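Local coordinates for protein enolase from the environmental genome shotgun sequencing of the Sargasso Sea (PDB 2QGY) that is of unknown function but, as a magnesium-binding member of the enolase superfamily, probably abstracts a proton alpha to a substrate carboxylate, at residues V136-T141 with A327-D332. Sequence-based numbering, arbitrary orientation.
Sequences VPIYAT and AEIFPD
Pro137 to Thr141 pairs in parallel with Ala327 to Ile329 through four backbone hydrogen bonds: Ala327 N to Pro137 O, Tyr139 N to Ala327 O, Ile329 N to Tyr139 O and Thr141 N to Ile329 O, each 2.9 to 3.0 Å. The segment axes approach to 4.7 Å, and their N-to-C directions differ by 43°. This pairing joins the first and last parallel strands of the modified TIM barrel of the enolase superfamily, closing it. Tyr139 and Glu328 point to the side that also holds Lys169 and, about 6 Å from the Glu328 side chain, the magnesium ion. Tyr139 CG sits between its backbone N and carbonyl carbon (chi1 74°), which lays the ring over the Glu328 backbone; Glu328 CA lies 4.0 Å from its centroid, 29° off the ring normal, a CH-pi contact. Extended Glu328 carries its carboxylate onward to Thr141, whose OG1 donates to the anti lone pair of OE2 at 2.6 Å. Lys169 NZ forms a salt bridge with the same OE2, thus gripped twice, and a hydrogen bond with Tyr139 OH. Just past strand 327-329, the Phe330 ring receives Thr141 CB over one face. On the other sheet face, Ile138 CG2 meets Ile329 CG2 at 3.8 Å, while Ala140 CB presses tightly on Pro331 CG at 3.4 Å.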
loop_
_atom_site.group_PDB
_atom_site.type_symbol
_atom_site.label_atom_id
_atom_site.label_comp_id
_atom_site.label_asym_id
_atom_site.label_seq_id
_atom_site.Cartn_x
_atom_site.Cartn_y
_atom_site.Cartn_z
ATOM N N VAL A 136 -22.215 -14.229 17.012
ATOM C CA VAL A 136 -20.813 -13.822 16.974
ATOM C C VAL A 136 -20.513 -12.874 18.112
ATOM O O VAL A 136 -21.095 -11.804 18.163
ATOM C CB VAL A 136 -20.488 -13.132 15.618
ATOM C CG1 VAL A 136 -19.068 -12.456 15.657
ATOM C CG2 VAL A 136 -20.628 -14.137 14.492
ATOM N N PRO A 137 -19.620 -13.261 19.047
ATOM C CA PRO A 137 -19.330 -12.298 20.105
ATOM C C PRO A 137 -18.770 -10.986 19.542
ATOM O O PRO A 137 -17.964 -11.012 18.593
ATOM C CB PRO A 137 -18.253 -13.010 20.940
ATOM C CG PRO A 137 -18.549 -14.520 20.693
ATOM C CD PRO A 137 -18.879 -14.529 19.220
ATOM N N ILE A 138 -19.188 -9.870 20.118
ATOM C CA ILE A 138 -18.718 -8.550 19.680
ATOM C C ILE A 138 -18.178 -7.710 20.824
ATOM O O ILE A 138 -18.443 -7.987 21.988
ATOM C CB ILE A 138 -19.853 -7.755 18.943
ATOM C CG1 ILE A 138 -21.167 -7.771 19.742
ATOM C CG2 ILE A 138 -20.111 -8.340 17.561
ATOM C CD1 ILE A 138 -21.320 -6.700 20.775
ATOM N N TYR A 139 -17.424 -6.661 20.497
ATOM C CA TYR A 139 -17.057 -5.662 21.470
ATOM C C TYR A 139 -17.262 -4.303 20.789
ATOM O O TYR A 139 -17.322 -4.221 19.556
ATOM C CB TYR A 139 -15.593 -5.841 21.932
ATOM C CG TYR A 139 -14.565 -5.411 20.891
ATOM C CD1 TYR A 139 -14.077 -4.102 20.865
ATOM C CD2 TYR A 139 -14.110 -6.309 19.914
ATOM C CE1 TYR A 139 -13.142 -3.678 19.867
ATOM C CE2 TYR A 139 -13.183 -5.919 18.937
ATOM C CZ TYR A 139 -12.716 -4.603 18.912
ATOM O OH TYR A 139 -11.790 -4.227 17.970
ATOM N N ALA A 140 -17.378 -3.261 21.598
ATOM C CA ALA A 140 -17.656 -1.924 21.115
ATOM C C ALA A 140 -16.467 -1.020 21.259
ATOM O O ALA A 140 -15.827 -0.949 22.333
ATOM C CB ALA A 140 -18.852 -1.334 21.855
ATOM N N THR A 141 -16.180 -0.290 20.186
ATOM C CA THR A 141 -15.091 0.669 20.191
ATOM C C THR A 141 -15.614 2.055 20.505
ATOM O O THR A 141 -16.593 2.501 19.921
ATOM C CB THR A 141 -14.352 0.671 18.840
ATOM O OG1 THR A 141 -13.695 -0.583 18.684
ATOM C CG2 THR A 141 -13.327 1.777 18.760
ATOM N N ALA A 327 -15.547 -9.569 17.639
ATOM C CA ALA A 327 -15.634 -8.776 16.418
ATOM C C ALA A 327 -15.976 -7.332 16.712
ATOM O O ALA A 327 -16.805 -7.058 17.576
ATOM C CB ALA A 327 -16.690 -9.396 15.480
ATOM N N GLU A 328 -15.351 -6.399 15.981
ATOM C CA GLU A 328 -15.433 -4.989 16.319
ATOM C C GLU A 328 -16.720 -4.313 15.802
ATOM O O GLU A 328 -17.071 -4.447 14.607
ATOM C CB GLU A 328 -14.236 -4.239 15.705
ATOM C CG GLU A 328 -14.253 -2.769 16.052
ATOM C CD GLU A 328 -12.973 -2.046 15.639
ATOM O OE1 GLU A 328 -12.392 -2.438 14.606
ATOM O OE2 GLU A 328 -12.543 -1.122 16.363
ATOM N N ILE A 329 -17.421 -3.617 16.682
ATOM C CA ILE A 329 -18.559 -2.767 16.269
ATOM C C ILE A 329 -18.364 -1.330 16.747
ATOM O O ILE A 329 -17.737 -1.098 17.769
ATOM C CB ILE A 329 -19.936 -3.309 16.750
ATOM C CG1 ILE A 329 -20.038 -3.256 18.256
ATOM C CG2 ILE A 329 -20.212 -4.745 16.233
ATOM C CD1 ILE A 329 -21.406 -2.830 18.737
ATOM N N PHE A 330 -18.870 -0.378 15.970
ATOM C CA PHE A 330 -18.930 1.022 16.357
ATOM C C PHE A 330 -20.398 1.285 16.630
ATOM O O PHE A 330 -21.182 1.395 15.695
ATOM C CB PHE A 330 -18.426 1.934 15.230
ATOM C CG PHE A 330 -16.948 2.012 15.160
ATOM C CD1 PHE A 330 -16.266 3.114 15.664
ATOM C CD2 PHE A 330 -16.218 0.964 14.606
ATOM C CE1 PHE A 330 -14.878 3.165 15.600
ATOM C CE2 PHE A 330 -14.815 1.002 14.541
ATOM C CZ PHE A 330 -14.147 2.112 15.050
ATOM N N PRO A 331 -20.784 1.280 17.914
ATOM C CA PRO A 331 -22.204 1.407 18.206
ATOM C C PRO A 331 -22.806 2.675 17.596
ATOM O O PRO A 331 -23.942 2.620 17.136
ATOM C CB PRO A 331 -22.254 1.450 19.734
ATOM C CG PRO A 331 -21.069 0.633 20.158
ATOM C CD PRO A 331 -19.984 1.122 19.143
ATOM N N ASP A 332 -22.037 3.763 17.532
ATOM C CA ASP A 332 -22.559 5.045 17.020
ATOM C C ASP A 332 -22.807 5.046 15.515
ATOM O O ASP A 332 -23.434 5.956 14.992
ATOM C CB ASP A 332 -21.700 6.235 17.442
ATOM C CG ASP A 332 -20.221 6.079 17.054
ATOM O OD1 ASP A 332 -19.604 5.044 17.404
ATOM O OD2 ASP A 332 -19.683 7.009 16.430
HETATM O O HOH W 1 -17.479 4.997 19.228
#